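Local coordinates for D-alanyl-D-alanine carboxypeptidase (Streptococcus pneumoniae R6, PDB 1XP4), which probably removes the C-terminal D-alanine from peptidoglycan precursor peptides as a serine D-Ala-D-Ala carboxypeptidase, and is regarded as a regulatory factor of peptidoglycan synthesis, at residues V176-I181 / Y361-R366; K26-K31 / M244-V249. All blocks are in the same frame, centred on the assembly; numbering follows the deposited sequence.

Contact 1: V176-I181 / Y361-R366; sequences VARNLI and YITTER
R178 reaches out from helix 170-183 and lies across I362 and T363, two loop residues just ahead of strand 368-373. These three side chains make all the direct contacts between the segments. The arginine gets that far because its chain is stretched: CG stands anti to the backbone N (chi1 -173°), and the carbons beyond continue extended to NE. Its aliphatic middle rests on isoleucine, with R178 CD 3.6 Å from I362 CD1, and the methyl also comes within 4.1 Å of R178 CB. Farther out, the chain crosses T363 at about a right angle. There R178 NH1 lies 3.7 Å from T363 CB, an oblique approach to the guanidinium with no direct hydrogen bond between the two residues.

A water at the guanidinium edge, in its plane, links the polar ends. It donates to E365 OE2 at 3.1 Å, while its bonds to R178 NH1 and T363 OG1 are weak, both 3.4 Å. The carboxylate itself stays apart, E365 OE2 being 6.4 Å from R178 NH1, so any attraction between the charges is probably modest. The stronger hold on the guanidinium comes from outside the two segments: NE donates to A22 O and NH2 to N23 O, in the turn between strands 17-21 and 26-31. I362 bonds through its backbone to G25 of the same turn.

Helix and loop thus converge on one hairpin turn. The arrangement belongs to the junction between the catalytic and C-terminal regions in the two-domain architecture of PBP5-like carboxypeptidases.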
loop_
_atom_site.group_PDB
_atom_site.type_symbol
_atom_site.label_atom_id
_atom_site.label_comp_id
_atom_site.label_asym_id
_atom_site.label_seq_id
_atom_site.Cartn_x
_atom_site.Cartn_y
_atom_site.Cartn_z
ATOM N N VAL A 176 3.156 4.702 -0.433
ATOM C CA VAL A 176 2.831 4.071 -1.706
ATOM C C VAL A 176 1.893 2.876 -1.514
ATOM O O VAL A 176 0.816 2.798 -2.113
ATOM C CB VAL A 176 4.115 3.583 -2.412
ATOM C CG1 VAL A 176 3.757 2.733 -3.637
ATOM C CG2 VAL A 176 4.970 4.791 -2.809
ATOM N N ALA A 177 2.306 1.934 -0.682
ATOM C CA ALA A 177 1.484 0.763 -0.424
ATOM C C ALA A 177 0.094 1.193 0.051
ATOM O O ALA A 177 -0.922 0.689 -0.431
ATOM C CB ALA A 177 2.155 -0.125 0.618
ATOM N N ARG A 178 0.042 2.137 0.987
ATOM C CA ARG A 178 -1.251 2.576 1.490
ATOM C C ARG A 178 -2.134 3.173 0.399
ATOM O O ARG A 178 -3.295 2.782 0.254
ATOM C CB ARG A 178 -1.081 3.589 2.615
ATOM C CG ARG A 178 -2.392 3.937 3.286
ATOM C CD ARG A 178 -2.245 5.093 4.272
ATOM N NE ARG A 178 -3.537 5.448 4.858
ATOM C CZ ARG A 178 -4.026 6.683 4.891
ATOM N NH1 ARG A 178 -3.331 7.692 4.383
ATOM N NH2 ARG A 178 -5.225 6.904 5.401
ATOM N N ASN A 179 -1.595 4.114 -0.370
ATOM C CA ASN A 179 -2.382 4.735 -1.423
ATOM C C ASN A 179 -2.895 3.715 -2.430
ATOM O O ASN A 179 -4.028 3.814 -2.908
ATOM C CB ASN A 179 -1.565 5.804 -2.138
ATOM C CG ASN A 179 -1.246 6.967 -1.242
ATOM O OD1 ASN A 179 -1.982 7.241 -0.301
ATOM N ND2 ASN A 179 -0.151 7.669 -1.530
ATOM N N LEU A 180 -2.060 2.733 -2.749
ATOM C CA LEU A 180 -2.458 1.700 -3.690
ATOM C C LEU A 180 -3.614 0.857 -3.134
ATOM O O LEU A 180 -4.664 0.742 -3.768
ATOM C CB LEU A 180 -1.267 0.798 -4.028
ATOM C CG LEU A 180 -1.605 -0.396 -4.929
ATOM C CD1 LEU A 180 -2.237 0.089 -6.212
ATOM C CD2 LEU A 180 -0.353 -1.190 -5.220
ATOM N N ILE A 181 -3.425 0.276 -1.951
ATOM C CA ILE A 181 -4.454 -0.565 -1.340
ATOM C C ILE A 181 -5.772 0.164 -1.085
ATOM O O ILE A 181 -6.850 -0.386 -1.320
ATOM C CB ILE A 181 -3.961 -1.160 -0.008
ATOM C CG1 ILE A 181 -2.833 -2.149 -0.270
ATOM C CG2 ILE A 181 -5.105 -1.851 0.718
ATOM C CD1 ILE A 181 -2.234 -2.728 1.005
ATOM N N TYR A 361 2.049 9.574 12.076
ATOM C CA TYR A 361 1.269 9.130 10.931
ATOM C C TYR A 361 1.996 9.395 9.614
ATOM O O TYR A 361 2.787 10.334 9.514
ATOM C CB TYR A 361 -0.077 9.858 10.917
ATOM C CG TYR A 361 -1.026 9.443 12.017
ATOM C CD1 TYR A 361 -0.777 9.773 13.347
ATOM C CD2 TYR A 361 -2.155 8.681 11.726
ATOM C CE1 TYR A 361 -1.632 9.347 14.363
ATOM C CE2 TYR A 361 -3.013 8.253 12.724
ATOM C CZ TYR A 361 -2.749 8.583 14.041
ATOM O OH TYR A 361 -3.591 8.123 15.026
ATOM N N ILE A 362 1.730 8.563 8.606
ATOM C CA ILE A 362 2.345 8.746 7.292
ATOM C C ILE A 362 1.461 9.660 6.443
ATOM O O ILE A 362 1.623 9.758 5.229
ATOM C CB ILE A 362 2.525 7.404 6.535
ATOM C CG1 ILE A 362 1.172 6.709 6.362
ATOM C CG2 ILE A 362 3.516 6.522 7.271
ATOM C CD1 ILE A 362 1.190 5.593 5.329
ATOM N N THR A 363 0.516 10.319 7.099
ATOM C CA THR A 363 -0.406 11.237 6.443
ATOM C C THR A 363 -0.584 12.439 7.368
ATOM O O THR A 363 -0.525 12.296 8.585
ATOM C CB THR A 363 -1.772 10.547 6.179
ATOM O OG1 THR A 363 -2.681 11.478 5.587
ATOM C CG2 THR A 363 -2.370 10.022 7.465
ATOM N N THR A 364 -0.786 13.625 6.807
ATOM C CA THR A 364 -0.948 14.812 7.638
ATOM C C THR A 364 -2.304 14.810 8.316
ATOM O O THR A 364 -2.591 15.673 9.144
ATOM C CB THR A 364 -0.862 16.098 6.822
ATOM O OG1 THR A 364 -2.127 16.350 6.202
ATOM C CG2 THR A 364 0.196 15.972 5.749
ATOM N N GLU A 365 -3.141 13.843 7.954
ATOM C CA GLU A 365 -4.470 13.750 8.527
ATOM C C GLU A 365 -4.535 12.764 9.660
ATOM O O GLU A 365 -3.982 11.669 9.586
ATOM C CB GLU A 365 -5.486 13.320 7.483
ATOM C CG GLU A 365 -5.501 14.165 6.237
ATOM C CD GLU A 365 -6.713 13.875 5.384
ATOM O OE1 GLU A 365 -7.820 14.310 5.780
ATOM O OE2 GLU A 365 -6.558 13.204 4.334
ATOM N N ARG A 366 -5.220 13.172 10.717
ATOM C CA ARG A 366 -5.412 12.318 11.869
ATOM C C ARG A 366 -6.823 11.772 11.697
ATOM O O ARG A 366 -7.703 12.467 11.186
ATOM C CB ARG A 366 -5.225 13.130 13.149
ATOM C CG ARG A 366 -3.752 13.179 13.605
ATOM C CD ARG A 366 -2.782 13.328 12.419
ATOM N NE ARG A 366 -1.386 13.475 12.831
ATOM C CZ ARG A 366 -0.369 13.633 11.983
ATOM N NH1 ARG A 366 -0.589 13.661 10.675
ATOM N NH2 ARG A 366 0.869 13.774 12.440
HETATM O O HOH W 1 -5.604 10.219 4.297
#

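Contact 2: K26-K31 / M244-V249; sequences KILYEK and MRVITV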
loop_
_atom_site.group_PDB
_atom_site.type_symbol
_atom_site.label_atom_id
_atom_site.label_comp_id
_atom_site.label_asym_id
_atom_site.label_seq_id
_atom_site.Cartn_x
_atom_site.Cartn_y
_atom_site.Cartn_z
ATOM N N LYS A 26 -1.483 5.296 10.660
ATOM C CA LYS A 26 -0.809 5.484 11.932
ATOM C C LYS A 26 0.414 4.585 11.995
ATOM O O LYS A 26 0.360 3.413 11.622
ATOM C CB LYS A 26 -1.746 5.157 13.090
ATOM C CG LYS A 26 -1.059 5.250 14.428
ATOM C CD LYS A 26 -1.930 4.746 15.565
ATOM C CE LYS A 26 -1.134 4.682 16.874
ATOM N NZ LYS A 26 -0.605 6.023 17.315
ATOM N N ILE A 27 1.520 5.136 12.473
ATOM C CA ILE A 27 2.760 4.376 12.573
ATOM C C ILE A 27 2.806 3.523 13.844
ATOM O O ILE A 27 2.643 4.028 14.955
ATOM C CB ILE A 27 3.973 5.330 12.524
ATOM C CG1 ILE A 27 3.978 6.065 11.178
ATOM C CG2 ILE A 27 5.257 4.556 12.753
ATOM C CD1 ILE A 27 4.996 7.178 11.070
ATOM N N LEU A 28 3.031 2.225 13.670
ATOM C CA LEU A 28 3.079 1.304 14.800
ATOM C C LEU A 28 4.505 0.895 15.179
ATOM O O LEU A 28 4.786 0.567 16.335
ATOM C CB LEU A 28 2.254 0.059 14.472
ATOM C CG LEU A 28 0.811 0.319 14.037
ATOM C CD1 LEU A 28 0.149 -1.000 13.674
ATOM C CD2 LEU A 28 0.052 1.021 15.158
ATOM N N TYR A 29 5.399 0.904 14.198
ATOM C CA TYR A 29 6.786 0.541 14.423
ATOM C C TYR A 29 7.681 1.139 13.351
ATOM O O TYR A 29 7.299 1.246 12.183
ATOM C CB TYR A 29 6.973 -0.970 14.402
ATOM C CG TYR A 29 8.415 -1.360 14.607
ATOM C CD1 TYR A 29 8.960 -1.410 15.882
ATOM C CD2 TYR A 29 9.259 -1.582 13.525
ATOM C CE1 TYR A 29 10.306 -1.662 16.080
ATOM C CE2 TYR A 29 10.610 -1.833 13.714
ATOM C CZ TYR A 29 11.124 -1.871 14.996
ATOM O OH TYR A 29 12.454 -2.115 15.210
ATOM N N GLU A 30 8.893 1.498 13.742
ATOM C CA GLU A 30 9.808 2.085 12.790
ATOM C C GLU A 30 11.257 1.891 13.202
ATOM O O GLU A 30 11.562 1.746 14.386
ATOM C CB GLU A 30 9.459 3.574 12.627
ATOM C CG GLU A 30 10.575 4.572 12.883
ATOM C CD GLU A 30 11.032 4.616 14.324
ATOM O OE1 GLU A 30 10.167 4.713 15.219
ATOM O OE2 GLU A 30 12.259 4.565 14.564
ATOM N N LYS A 31 12.136 1.859 12.203
ATOM C CA LYS A 31 13.572 1.717 12.410
ATOM C C LYS A 31 14.266 2.273 11.177
ATOM O O LYS A 31 14.248 1.644 10.119
ATOM C CB LYS A 31 13.961 0.251 12.601
ATOM C CG LYS A 31 15.460 0.048 12.645
ATOM C CD LYS A 31 15.830 -1.400 12.850
ATOM C CE LYS A 31 17.322 -1.596 12.651
ATOM N NZ LYS A 31 17.747 -3.003 12.909
HETATM N N MSE A 244 -7.439 -6.037 12.322
HETATM C CA MSE A 244 -6.740 -4.832 11.880
HETATM C C MSE A 244 -5.805 -5.053 10.689
HETATM O O MSE A 244 -5.031 -6.016 10.657
HETATM C CB MSE A 244 -5.955 -4.257 13.063
HETATM C CG MSE A 244 -5.061 -3.063 12.760
HETATM SE SE MSE A 244 -4.198 -2.395 14.382
HETATM C CE MSE A 244 -2.614 -3.489 14.404
ATOM N N ARG A 245 -5.884 -4.153 9.710
ATOM C CA ARG A 245 -5.036 -4.237 8.523
ATOM C C ARG A 245 -3.721 -3.508 8.758
ATOM O O ARG A 245 -3.690 -2.325 9.106
ATOM C CB ARG A 245 -5.732 -3.637 7.308
ATOM C CG ARG A 245 -4.906 -3.728 6.051
ATOM C CD ARG A 245 -5.750 -4.220 4.897
ATOM N NE ARG A 245 -5.062 -5.306 4.211
ATOM C CZ ARG A 245 -5.677 -6.310 3.599
ATOM N NH1 ARG A 245 -7.004 -6.368 3.578
ATOM N NH2 ARG A 245 -4.960 -7.274 3.035
ATOM N N VAL A 246 -2.629 -4.226 8.546
ATOM C CA VAL A 246 -1.312 -3.676 8.759
ATOM C C VAL A 246 -0.493 -3.722 7.492
ATOM O O VAL A 246 -0.502 -4.726 6.780
ATOM C CB VAL A 246 -0.552 -4.474 9.841
ATOM C CG1 VAL A 246 0.873 -3.950 9.971
ATOM C CG2 VAL A 246 -1.283 -4.385 11.177
ATOM N N ILE A 247 0.196 -2.622 7.205
ATOM C CA ILE A 247 1.077 -2.570 6.054
ATOM C C ILE A 247 2.472 -2.633 6.635
ATOM O O ILE A 247 2.820 -1.878 7.535
ATOM C CB ILE A 247 0.921 -1.290 5.240
ATOM C CG1 ILE A 247 -0.485 -1.230 4.637
ATOM C CG2 ILE A 247 1.973 -1.270 4.132
ATOM C CD1 ILE A 247 -0.670 -0.112 3.632
ATOM N N THR A 248 3.257 -3.562 6.108
ATOM C CA THR A 248 4.610 -3.818 6.570
ATOM C C THR A 248 5.666 -3.559 5.503
ATOM O O THR A 248 5.524 -3.979 4.350
ATOM C CB THR A 248 4.705 -5.289 7.059
ATOM O OG1 THR A 248 4.336 -5.343 8.439
ATOM C CG2 THR A 248 6.105 -5.861 6.872
ATOM N N VAL A 249 6.725 -2.862 5.899
ATOM C CA VAL A 249 7.820 -2.671 4.987
ATOM C C VAL A 249 9.125 -3.050 5.671
ATOM O O VAL A 249 9.574 -2.445 6.611
ATOM C CB VAL A 249 7.805 -1.201 4.617
ATOM C CG1 VAL A 249 8.860 -0.924 3.580
ATOM C CG2 VAL A 249 6.438 -0.816 4.066
#
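Strands 26-31 and 244-249 run parallel to each other in the five-stranded sheet but are not neighbours: strand 17-21 lies between them, antiparallel to both, and the closest alpha carbons, those of L28 and V246, are 9.0 Å apart. At that spacing the two segments meet through side chains.

L28 and M244, a selenomethionine, reach toward one another and touch tip to tip, L28 CD1 lying 3.8 Å from M244 CE. Leucine does this with its CD1 branch, placed there by a first torsion that sets CG anti to the carbonyl carbon (chi1 -54°). The selenomethionine starts out extended from its backbone and then bends through the CG-SE bond (chi3 88°), which swings the terminal methyl round to the leucine. V246 adds a more distant contact: L28 CD1 is 4.4 Å from V246 CG2, a looser approach that gives the leucine methyl a second apolar neighbour on strand 244-253.

L28 is also part of a classic beta bulge, in which it and Y29 both face A19 of the intervening strand. Helix 262-277 lies over this cluster; I274 packs on both L28 and M244, and M271 on V246. The next residue of the strand, I247, goes instead with helix 170-183. This is the helix-flanked central sheet characteristic of the penicillin-binding protein and beta-lactamase clan.

All three touching residues are buried and all the touching groups are methyls. The contact therefore rests on dispersion and the exclusion of water, with no directional bond to set its geometry; the spacing of the two strands is probably set mainly by strand 17-21, which lies between them in the sheet.

From the N terminus the chain lays down strand 26-31, passes through helix 170-183, and returns as strand 244-253, where contact 2 closes a loop of 212 residues. Contact 1 opens within that loop, at 176-181, and closes beyond it at 361-366, so the two cross rather than nest. Their centres are 11 Å apart and their segments touch directly. I247 packs against A177 and R178, tying sheet to helix, with I247 CD1 3.5 Å from R178 CA. On the loop side, Y361 packs on K26 and I362 on I27. Together the contacts tie helix 170-183 and the C-terminal-region loop to the sheet, through its inner strand 244-253 and its outermost strand 26-31.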